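Local coordinates for interferon-activable protein 202 (Mus musculus, PDB 4L5Q) that binds double-stranded DNA without sequence specificity through its first HIN-200 domain, the part described here, and dampens innate immune responses by preventing activation of the AIM2 inflammasome, at residues Arg51-Asn56 / Ser78-Ile83; Met21-Thr26 / His40-Thr45; Ile164-Gly169 / Ser194-Glu199; Gly128-Glu133 / Leu172-Phe177. All coordinates share one frame; numbering follows the deposited sequence.

Contact 1 (Arg51-Asn56 / Ser78-Ile83)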
# COMPACT_ATOMS: atom_id res chain seq x y z
N ARG A 51 2.69 -0.27 6.33
CA ARG A 51 2.14 -0.72 5.06
C ARG A 51 3.01 -1.88 4.61
O ARG A 51 4.23 -1.86 4.80
CB ARG A 51 2.19 0.38 4.00
CG ARG A 51 1.62 1.72 4.43
CD ARG A 51 0.10 1.76 4.32
NE ARG A 51 -0.43 3.01 4.88
CZ ARG A 51 -1.67 3.16 5.32
NH1 ARG A 51 -2.52 2.14 5.28
NH2 ARG A 51 -2.06 4.32 5.82
N VAL A 52 2.40 -2.91 4.04
CA VAL A 52 3.16 -4.09 3.62
C VAL A 52 2.87 -4.43 2.16
O VAL A 52 1.72 -4.33 1.71
CB VAL A 52 2.87 -5.31 4.53
CG1 VAL A 52 3.77 -6.47 4.17
CG2 VAL A 52 3.05 -4.93 6.00
N LYS A 53 3.92 -4.79 1.41
CA LYS A 53 3.77 -5.32 0.06
C LYS A 53 4.31 -6.74 0.06
O LYS A 53 5.50 -6.96 0.33
CB LYS A 53 4.55 -4.48 -0.96
CG LYS A 53 4.02 -3.06 -1.16
CD LYS A 53 4.91 -2.30 -2.14
CE LYS A 53 4.38 -0.88 -2.39
NZ LYS A 53 5.29 -0.09 -3.27
N VAL A 54 3.46 -7.72 -0.23
CA VAL A 54 3.93 -9.10 -0.26
C VAL A 54 3.83 -9.70 -1.66
O VAL A 54 2.78 -9.66 -2.31
CB VAL A 54 3.28 -9.99 0.84
CG1 VAL A 54 2.16 -9.25 1.52
CG2 VAL A 54 2.83 -11.34 0.29
N PHE A 55 4.96 -10.23 -2.11
CA PHE A 55 5.11 -10.67 -3.49
C PHE A 55 5.04 -12.19 -3.62
O PHE A 55 4.99 -12.71 -4.73
CB PHE A 55 6.42 -10.12 -4.06
CG PHE A 55 6.48 -8.62 -4.06
CD1 PHE A 55 5.83 -7.88 -5.05
CD2 PHE A 55 7.16 -7.93 -3.06
CE1 PHE A 55 5.87 -6.49 -5.04
CE2 PHE A 55 7.21 -6.54 -3.05
CZ PHE A 55 6.56 -5.82 -4.04
N ASN A 56 5.00 -12.89 -2.48
CA ASN A 56 4.87 -14.35 -2.45
C ASN A 56 3.44 -14.77 -2.11
O ASN A 56 2.97 -14.56 -0.99
CB ASN A 56 5.85 -14.94 -1.42
CG ASN A 56 5.78 -16.46 -1.34
OD1 ASN A 56 5.09 -17.11 -2.12
ND2 ASN A 56 6.52 -17.03 -0.39
N SER A 78 12.01 2.47 2.68
CA SER A 78 11.57 3.75 3.24
C SER A 78 10.31 3.64 4.10
O SER A 78 9.39 4.45 3.96
CB SER A 78 11.39 4.80 2.15
OG SER A 78 12.59 4.99 1.43
N GLY A 79 10.28 2.64 4.98
CA GLY A 79 9.17 2.50 5.91
C GLY A 79 8.13 1.50 5.46
O GLY A 79 7.29 1.05 6.24
N ILE A 80 8.18 1.15 4.18
CA ILE A 80 7.27 0.15 3.65
C ILE A 80 7.91 -1.24 3.65
O ILE A 80 8.99 -1.44 3.09
CB ILE A 80 6.77 0.52 2.24
CG1 ILE A 80 6.05 1.87 2.31
CG2 ILE A 80 5.87 -0.58 1.68
CD1 ILE A 80 4.94 2.05 1.29
N LEU A 81 7.23 -2.18 4.31
CA LEU A 81 7.73 -3.55 4.43
C LEU A 81 7.47 -4.33 3.15
O LEU A 81 6.35 -4.37 2.65
CB LEU A 81 7.06 -4.24 5.62
CG LEU A 81 7.70 -4.10 7.01
CD1 LEU A 81 8.29 -2.73 7.23
CD2 LEU A 81 6.69 -4.42 8.09
N GLU A 82 8.53 -4.94 2.61
CA GLU A 82 8.40 -5.73 1.39
C GLU A 82 8.83 -7.16 1.66
O GLU A 82 9.89 -7.41 2.24
CB GLU A 82 9.22 -5.10 0.25
CG GLU A 82 8.66 -3.76 -0.24
CD GLU A 82 9.47 -3.16 -1.37
OE1 GLU A 82 10.53 -3.74 -1.71
OE2 GLU A 82 9.06 -2.12 -1.91
N ILE A 83 7.99 -8.10 1.23
CA ILE A 83 8.18 -9.50 1.57
C ILE A 83 8.18 -10.37 0.32
O ILE A 83 7.20 -10.39 -0.43
CB ILE A 83 7.06 -9.98 2.51
CG1 ILE A 83 7.02 -9.13 3.78
CG2 ILE A 83 7.25 -11.45 2.87
CD1 ILE A 83 5.90 -9.51 4.73
O HOH W 1 4.88 1.88 6.41
O HOH W 2 7.44 -0.00 -1.59

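Contact 2 (Met21-Thr26 / His40-Thr45)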
# COMPACT_ATOMS: atom_id res chain seq x y z
N MET A 21 0.56 -7.92 14.20
CA MET A 21 -0.83 -8.37 14.03
C MET A 21 -1.34 -7.83 12.70
O MET A 21 -1.23 -6.63 12.43
CB MET A 21 -1.73 -7.89 15.18
CG MET A 21 -3.10 -8.59 15.24
SD MET A 21 -4.29 -7.92 16.45
CE MET A 21 -4.77 -6.40 15.63
N VAL A 22 -1.87 -8.71 11.86
CA VAL A 22 -2.43 -8.28 10.58
C VAL A 22 -3.72 -7.48 10.78
O VAL A 22 -4.64 -7.93 11.48
CB VAL A 22 -2.71 -9.48 9.65
CG1 VAL A 22 -3.33 -9.02 8.34
CG2 VAL A 22 -1.43 -10.26 9.39
N LEU A 23 -3.77 -6.28 10.20
CA LEU A 23 -4.96 -5.44 10.28
C LEU A 23 -5.85 -5.66 9.05
O LEU A 23 -7.01 -6.03 9.17
CB LEU A 23 -4.58 -3.97 10.40
CG LEU A 23 -3.64 -3.61 11.55
CD1 LEU A 23 -3.31 -2.12 11.56
CD2 LEU A 23 -4.24 -4.03 12.87
N THR A 24 -5.27 -5.42 7.87
CA THR A 24 -5.99 -5.55 6.61
C THR A 24 -5.09 -6.17 5.56
O THR A 24 -3.86 -6.10 5.67
CB THR A 24 -6.44 -4.18 6.07
OG1 THR A 24 -5.29 -3.38 5.78
CG2 THR A 24 -7.31 -3.45 7.08
N ALA A 25 -5.70 -6.78 4.54
CA ALA A 25 -4.97 -7.33 3.41
C ALA A 25 -5.89 -7.33 2.19
O ALA A 25 -7.02 -7.82 2.27
CB ALA A 25 -4.50 -8.75 3.70
N THR A 26 -5.41 -6.80 1.07
CA THR A 26 -6.18 -6.84 -0.16
C THR A 26 -6.12 -8.24 -0.76
O THR A 26 -5.28 -9.05 -0.38
CB THR A 26 -5.63 -5.87 -1.21
OG1 THR A 26 -4.41 -6.38 -1.75
CG2 THR A 26 -5.38 -4.49 -0.59
N HIS A 40 -1.56 -5.98 -1.12
CA HIS A 40 -1.21 -4.98 -0.11
C HIS A 40 -1.75 -5.39 1.25
O HIS A 40 -2.80 -6.02 1.34
CB HIS A 40 -1.77 -3.61 -0.49
CG HIS A 40 -1.18 -3.03 -1.74
ND1 HIS A 40 0.06 -2.44 -1.78
CD2 HIS A 40 -1.67 -2.96 -3.00
CE1 HIS A 40 0.32 -2.03 -3.01
NE2 HIS A 40 -0.72 -2.34 -3.77
N ALA A 41 -1.03 -5.02 2.30
CA ALA A 41 -1.49 -5.30 3.66
C ALA A 41 -1.08 -4.17 4.60
O ALA A 41 -0.14 -3.42 4.34
CB ALA A 41 -0.94 -6.64 4.14
N THR A 42 -1.82 -4.05 5.70
CA THR A 42 -1.40 -3.17 6.79
C THR A 42 -1.28 -4.03 8.02
O THR A 42 -2.10 -4.94 8.25
CB THR A 42 -2.38 -2.01 7.03
OG1 THR A 42 -3.67 -2.55 7.35
CG2 THR A 42 -2.48 -1.14 5.79
N VAL A 43 -0.27 -3.75 8.83
CA VAL A 43 0.09 -4.62 9.92
C VAL A 43 0.52 -3.74 11.09
O VAL A 43 0.89 -2.58 10.87
CB VAL A 43 1.20 -5.56 9.44
CG1 VAL A 43 2.55 -5.16 10.02
CG2 VAL A 43 0.84 -7.00 9.72
N ALA A 44 0.46 -4.25 12.32
CA ALA A 44 0.81 -3.40 13.47
C ALA A 44 1.60 -4.11 14.57
O ALA A 44 1.39 -5.29 14.84
CB ALA A 44 -0.43 -2.75 14.05
N THR A 45 2.50 -3.37 15.21
CA THR A 45 3.15 -3.81 16.43
C THR A 45 2.50 -3.07 17.60
O THR A 45 1.43 -2.49 17.44
CB THR A 45 4.66 -3.52 16.42
OG1 THR A 45 4.87 -2.10 16.33
CG2 THR A 45 5.33 -4.20 15.23
O HOH W 3 -4.41 -3.64 3.26

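Contact 3 (Ile164-Gly169 / Ser194-Glu199)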
# COMPACT_ATOMS: atom_id res chain seq x y z
N ILE A 164 -11.15 -0.20 -13.83
CA ILE A 164 -11.12 1.17 -13.32
C ILE A 164 -12.27 1.98 -13.95
O ILE A 164 -12.05 2.91 -14.74
CB ILE A 164 -9.76 1.86 -13.59
CG1 ILE A 164 -8.60 0.89 -13.31
CG2 ILE A 164 -9.62 3.13 -12.75
CD1 ILE A 164 -8.58 0.33 -11.88
N ASN A 165 -13.49 1.60 -13.60
CA ASN A 165 -14.68 2.20 -14.19
C ASN A 165 -15.45 3.04 -13.18
O ASN A 165 -16.62 3.38 -13.39
CB ASN A 165 -15.60 1.11 -14.75
CG ASN A 165 -15.45 -0.21 -14.01
OD1 ASN A 165 -14.73 -1.11 -14.45
ND2 ASN A 165 -16.12 -0.34 -12.87
N TYR A 166 -14.78 3.38 -12.08
CA TYR A 166 -15.38 4.17 -11.01
C TYR A 166 -15.90 5.49 -11.55
O TYR A 166 -15.38 6.02 -12.53
CB TYR A 166 -14.36 4.42 -9.91
CG TYR A 166 -13.61 3.18 -9.50
CD1 TYR A 166 -14.17 2.25 -8.64
CD2 TYR A 166 -12.33 2.94 -9.98
CE1 TYR A 166 -13.49 1.11 -8.27
CE2 TYR A 166 -11.64 1.80 -9.62
CZ TYR A 166 -12.22 0.89 -8.76
OH TYR A 166 -11.54 -0.25 -8.39
N GLU A 167 -16.94 6.02 -10.91
CA GLU A 167 -17.57 7.21 -11.44
C GLU A 167 -17.57 8.38 -10.47
O GLU A 167 -17.20 8.23 -9.30
CB GLU A 167 -19.00 6.89 -11.89
CG GLU A 167 -19.06 5.79 -12.94
CD GLU A 167 -20.35 5.79 -13.71
OE1 GLU A 167 -21.34 6.34 -13.19
OE2 GLU A 167 -20.37 5.25 -14.83
N LYS A 168 -17.96 9.53 -11.00
CA LYS A 168 -18.16 10.74 -10.21
C LYS A 168 -18.99 10.42 -8.97
O LYS A 168 -20.08 9.86 -9.08
CB LYS A 168 -18.87 11.79 -11.08
CG LYS A 168 -18.93 13.19 -10.50
CD LYS A 168 -19.89 14.08 -11.30
CE LYS A 168 -19.19 14.80 -12.46
NZ LYS A 168 -18.79 13.89 -13.57
N GLY A 169 -18.47 10.75 -7.79
CA GLY A 169 -19.20 10.53 -6.56
C GLY A 169 -18.82 9.26 -5.81
O GLY A 169 -19.15 9.10 -4.63
N SER A 194 0.81 0.17 -7.75
CA SER A 194 -0.40 0.93 -7.50
C SER A 194 -1.64 0.06 -7.69
O SER A 194 -1.67 -0.79 -8.58
CB SER A 194 -0.45 2.16 -8.40
OG SER A 194 0.64 3.02 -8.11
N PHE A 195 -2.63 0.26 -6.83
CA PHE A 195 -3.84 -0.55 -6.85
C PHE A 195 -5.04 0.29 -6.44
O PHE A 195 -4.96 1.07 -5.48
CB PHE A 195 -3.69 -1.75 -5.91
CG PHE A 195 -4.87 -2.68 -5.90
CD1 PHE A 195 -5.22 -3.41 -7.03
CD2 PHE A 195 -5.62 -2.86 -4.74
CE1 PHE A 195 -6.30 -4.28 -7.02
CE2 PHE A 195 -6.70 -3.73 -4.71
CZ PHE A 195 -7.05 -4.44 -5.86
N ILE A 196 -6.14 0.14 -7.16
CA ILE A 196 -7.38 0.83 -6.83
C ILE A 196 -8.49 -0.18 -6.55
O ILE A 196 -8.55 -1.25 -7.16
CB ILE A 196 -7.83 1.79 -7.96
CG1 ILE A 196 -6.67 2.69 -8.39
CG2 ILE A 196 -9.00 2.64 -7.51
CD1 ILE A 196 -7.07 3.73 -9.43
N LYS A 197 -9.36 0.16 -5.60
CA LYS A 197 -10.46 -0.70 -5.20
C LYS A 197 -11.60 0.18 -4.68
O LYS A 197 -11.35 1.24 -4.12
CB LYS A 197 -9.99 -1.66 -4.10
CG LYS A 197 -11.08 -2.53 -3.50
CD LYS A 197 -10.74 -2.93 -2.07
CE LYS A 197 -9.49 -3.78 -2.00
NZ LYS A 197 -9.17 -4.19 -0.59
N GLY A 198 -12.84 -0.26 -4.86
CA GLY A 198 -13.98 0.45 -4.30
C GLY A 198 -14.05 0.31 -2.79
O GLY A 198 -13.04 0.02 -2.14
N GLU A 199 -15.24 0.52 -2.23
CA GLU A 199 -15.46 0.44 -0.78
C GLU A 199 -14.58 1.43 -0.03
O GLU A 199 -13.95 1.09 0.97
CB GLU A 199 -15.23 -0.98 -0.26
CG GLU A 199 -16.00 -2.05 -1.01
CD GLU A 199 -15.60 -3.45 -0.58
OE1 GLU A 199 -15.72 -3.77 0.63
OE2 GLU A 199 -15.17 -4.24 -1.45
OXT GLU A 199 -14.48 2.60 -0.41

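Contact 4 (Gly128-Glu133 / Leu172-Phe177)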
# COMPACT_ATOMS: atom_id res chain seq x y z
N GLY A 128 -5.00 5.70 0.85
CA GLY A 128 -6.15 6.36 1.45
C GLY A 128 -7.47 6.19 0.70
O GLY A 128 -7.51 5.62 -0.39
N VAL A 129 -8.54 6.70 1.31
CA VAL A 129 -9.87 6.67 0.72
C VAL A 129 -10.28 8.09 0.33
O VAL A 129 -10.28 8.99 1.17
CB VAL A 129 -10.90 6.11 1.73
CG1 VAL A 129 -12.30 6.10 1.12
CG2 VAL A 129 -10.49 4.71 2.17
N PHE A 130 -10.61 8.28 -0.94
CA PHE A 130 -10.93 9.62 -1.45
C PHE A 130 -12.17 9.62 -2.34
O PHE A 130 -12.45 8.63 -3.03
CB PHE A 130 -9.75 10.18 -2.25
CG PHE A 130 -8.44 10.10 -1.53
CD1 PHE A 130 -8.03 11.12 -0.68
CD2 PHE A 130 -7.60 9.00 -1.69
CE1 PHE A 130 -6.82 11.06 -0.01
CE2 PHE A 130 -6.38 8.92 -1.02
CZ PHE A 130 -5.99 9.95 -0.18
N ALA A 131 -12.91 10.72 -2.33
CA ALA A 131 -14.07 10.87 -3.21
C ALA A 131 -13.62 11.33 -4.59
O ALA A 131 -12.69 12.14 -4.70
CB ALA A 131 -15.07 11.86 -2.62
N VAL A 132 -14.27 10.84 -5.64
CA VAL A 132 -13.96 11.28 -7.00
C VAL A 132 -14.79 12.50 -7.39
O VAL A 132 -16.02 12.44 -7.39
CB VAL A 132 -14.24 10.16 -8.02
CG1 VAL A 132 -13.98 10.66 -9.43
CG2 VAL A 132 -13.39 8.95 -7.72
N GLU A 133 -14.12 13.60 -7.72
CA GLU A 133 -14.82 14.80 -8.18
C GLU A 133 -15.12 14.70 -9.67
O GLU A 133 -16.21 15.08 -10.12
CB GLU A 133 -14.01 16.07 -7.88
CG GLU A 133 -14.65 17.35 -8.41
CD GLU A 133 -13.93 18.61 -7.95
OE1 GLU A 133 -13.57 18.70 -6.76
OE2 GLU A 133 -13.73 19.52 -8.79
N LEU A 172 -12.79 6.02 -3.80
CA LEU A 172 -11.73 5.11 -4.21
C LEU A 172 -10.83 4.78 -3.04
O LEU A 172 -10.50 5.66 -2.24
CB LEU A 172 -10.86 5.76 -5.30
CG LEU A 172 -11.56 6.15 -6.59
CD1 LEU A 172 -10.56 6.44 -7.70
CD2 LEU A 172 -12.49 5.03 -6.98
N GLN A 173 -10.42 3.53 -2.94
CA GLN A 173 -9.33 3.20 -2.04
C GLN A 173 -8.05 3.04 -2.86
O GLN A 173 -7.94 2.13 -3.68
CB GLN A 173 -9.63 1.93 -1.24
CG GLN A 173 -8.67 1.74 -0.07
CD GLN A 173 -9.12 0.66 0.88
OE1 GLN A 173 -10.08 -0.07 0.62
NE2 GLN A 173 -8.42 0.54 2.00
N LEU A 174 -7.10 3.95 -2.65
CA LEU A 174 -5.84 3.95 -3.39
C LEU A 174 -4.75 3.26 -2.58
O LEU A 174 -4.68 3.40 -1.35
CB LEU A 174 -5.42 5.38 -3.73
CG LEU A 174 -6.44 6.28 -4.43
CD1 LEU A 174 -5.87 7.67 -4.68
CD2 LEU A 174 -6.92 5.67 -5.73
N PHE A 175 -3.91 2.49 -3.27
CA PHE A 175 -2.78 1.83 -2.62
C PHE A 175 -1.51 2.16 -3.38
O PHE A 175 -1.46 2.02 -4.61
CB PHE A 175 -2.98 0.31 -2.61
CG PHE A 175 -4.08 -0.17 -1.70
CD1 PHE A 175 -5.40 -0.16 -2.12
CD2 PHE A 175 -3.78 -0.64 -0.42
CE1 PHE A 175 -6.42 -0.61 -1.28
CE2 PHE A 175 -4.79 -1.10 0.42
CZ PHE A 175 -6.11 -1.08 -0.01
N SER A 176 -0.48 2.59 -2.66
CA SER A 176 0.87 2.77 -3.22
C SER A 176 0.93 3.64 -4.47
O SER A 176 1.52 3.24 -5.48
CB SER A 176 1.51 1.40 -3.49
OG SER A 176 2.85 1.53 -3.94
N PHE A 177 0.32 4.82 -4.42
CA PHE A 177 0.47 5.82 -5.48
C PHE A 177 1.64 6.74 -5.17
O PHE A 177 1.91 7.03 -4.01
CB PHE A 177 -0.81 6.64 -5.65
CG PHE A 177 -1.86 5.96 -6.49
CD1 PHE A 177 -2.52 4.83 -6.02
CD2 PHE A 177 -2.17 6.45 -7.75
CE1 PHE A 177 -3.49 4.20 -6.81
CE2 PHE A 177 -3.14 5.83 -8.54
CZ PHE A 177 -3.80 4.70 -8.07

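Contact 1 (Arg51-Asn56 / Ser78-Ile83)
Val52, Lys53 and Val54 pair in parallel with Leu81, Glu82 and Ile83 in the first of the tandem OB folds of this HIN-200 domain. In an OB fold a parallel pair of this kind, between the third and fifth strands, closes the barrel. Four backbone bonds join the segments. The last, from Phe55 N to Ile83 O (2.8 Å), carries the pairing just past the end of strand 51-54.

One face of the sheet is apolar and holds Val52, Val54, Leu81 and Ile83. Ile83 CG1 stands beside its own backbone N (chi1 -57°), and the branch continues extended, so CD1 reaches Val52 CG1 at 3.8 Å. Val54 meets Ile83 CB to CB at 4.1 Å. Val52 CG2 lies 4.1 Å from Leu81 CB. Phe63 and Leu59 also touch Ile83.

The other face carries Lys53 and Glu82. They run side by side, both extended and pointing the same way. The stem of Lys53 lies against Ile80 CG2, and Leu125 touches it too. An edge of the Phe55 ring faces Glu82, with CE2 4.1 Å from Glu82 CB. Lys53 NZ is also bonded to His193 and Ser176, and Glu82 OE2 to Ser8. Lys53 NZ and Glu82 OE2 are 4.5 Å apart, too far for a salt bridge. A water links them: it accepts from Lys53 NZ and donates to Glu82 OE2, each at 2.7 Å.

Contact 2 (Met21-Thr26 / His40-Thr45)
A classic beta bulge breaks the antiparallel register of strands 21-25 and 40-44, where Leu23 and Thr24 both face Thr42. The segment 40-45 belongs to a region required for homomultimerization, and His40 mediates interaction with TP53BP1. Thr42 O takes two bonds from the same face of its carbonyl plane, from Leu23 N at 2.9 Å and from Thr24 N at 3.2 Å. Thr42 N returns a bond to Thr24 O, lying well above that carbonyl's plane. The hydroxyls of Thr24 and Thr42 also meet, but their modelled separation is too short to be trusted.

Beyond the bulge, Thr26 grips the backbone of His40 twice. Thr26 N donates to His40 O at 2.7 Å, and Thr26 OG1 accepts from His40 N at 2.9 Å. With chi1 at 74°, OG1 sits between the backbone N and the carbonyl carbon of Thr26. CG2 then lies alongside His40, 3.7 Å from its CB. An alanine at Thr26 would leave the His40 amide without this acceptor and is likely to let the end of the strand pair shift.

At the other end Leu23 CD1 packs on Ala44 CB at 3.9 Å, with helix 102-108 over both residues. Val22 CG2 touches Val43 CG2 at 4.0 Å on the opposite face. The His40 ring meets the rings of Phe29 and Phe175 at a shallow angle, and its NE2 bonds to His193 O. The two bonds with Thr26, one backbone and one hydroxyl, hold the His40 backbone, while its NE2 bond and ring contacts probably set how the ring is turned.

Contact 3 (Ile164-Gly169 / Ser194-Glu199)
The loop 164-169 passes strand 195-197 without pairing with it: the CA atoms of Tyr166 and Gly198 stay 7.8 Å apart, and those of Ile164 and Ile196 7.5 Å. Side chains span this gap in the second OB fold of the domain, where strand 195-197 lines up beside strand 171-180.

Tyr166 does most of the work. Its CG lies beside its own backbone N (chi1 -47°), which sends the ring across to the strand. There the ring meets Ile196 obliquely, and CE2 comes within 3.5 Å of Ile196 CG2. That methyl points anti to the backbone N of Ile196 and also approaches CZ of Tyr166 at 3.9 Å. On the same side of the ring plane, Tyr166 CE1 comes 3.7 Å from Gly198 N. The hydroxyl passes beside the backbone, OH lying 3.4 Å from Lys197 CA. Leu172 touches the Tyr166 ring as well, so the ring bridges strands 171-180 and 195-197. With an alanine at Tyr166 the ring would be gone, and Ile196 CG2 and the backbone at Gly198 would probably lose their cover from this loop.

Outside the pair, Tyr166 O accepts a bond from Lys135 NZ, and Trp157 touches both isoleucines. Ile164 adds a lighter contact to the same strand: its CG2 rests 4.2 Å from Ile196 CD1.

Contact 4 (Gly128-Glu133 / Leu172-Phe177)
Phe130 O accepts from Leu172 N at 2.7 Å, the shortest bond between these two antiparallel strands of the second OB fold. Phe130 N answers to Leu172 O at 2.9 Å, lying in the carbonyl plane. Leu172 O also receives a CA-H contact from Val129 CA at 3.2 Å. Past the non-hydrogen-bonded pair Val129-Gln173, Gly128 and Leu174 exchange two more bonds. The N-to-C directions of the short strands make 138°, so the pair is strongly twisted.

Phe130 CG stands beside its own backbone N (chi1 -51°). This carries the ring back over Gly128, where a side chain on the glycine would run into CZ of Phe130. The ring and the Leu174 side chain cross at about a right angle, with CD2 of Phe130 3.7 Å from CD1 of Leu174. Val132 CG2 presses on Leu172 CG at 3.5 Å. On the other face Val129 CG2 lies 4.1 Å from Gln173 CG.

Phe144 touches Val132 and Leu172, while Ile196 covers Leu172 and Leu174. The face of Phe130 and the leucines is therefore buried and apolar. The face of Val129 and Gln173 is partly open. The four bonds use the N and O of Gly128, Phe130, Leu172 and Leu174, while Val129 bonds outward to Thr111 and Gln173 to Lys197.

Overall arrangement
Along the chain contact 2 comes first, then contact 1, then contacts 4 and 3, whose segments alternate. Contacts 1 and 2 share the first OB-fold sheet, where strands 39-44 and 49-54 are neighbours, and their centres are about 10 Å apart. Contacts 3 and 4 share the second sheet through strands 171-180 and 195-197, with centres about 7 Å apart. Between the pairs the centres lie about 18 to 23 Å apart, yet the two folds meet. His40 and Thr26 of contact 2 pack on Phe175 of contact 4 and Phe195 of contact 3. Lys53 of contact 1 reaches Ser176 of contact 4. The tandem OB folds thus form one compact DNA-binding domain, with His40 at their junction.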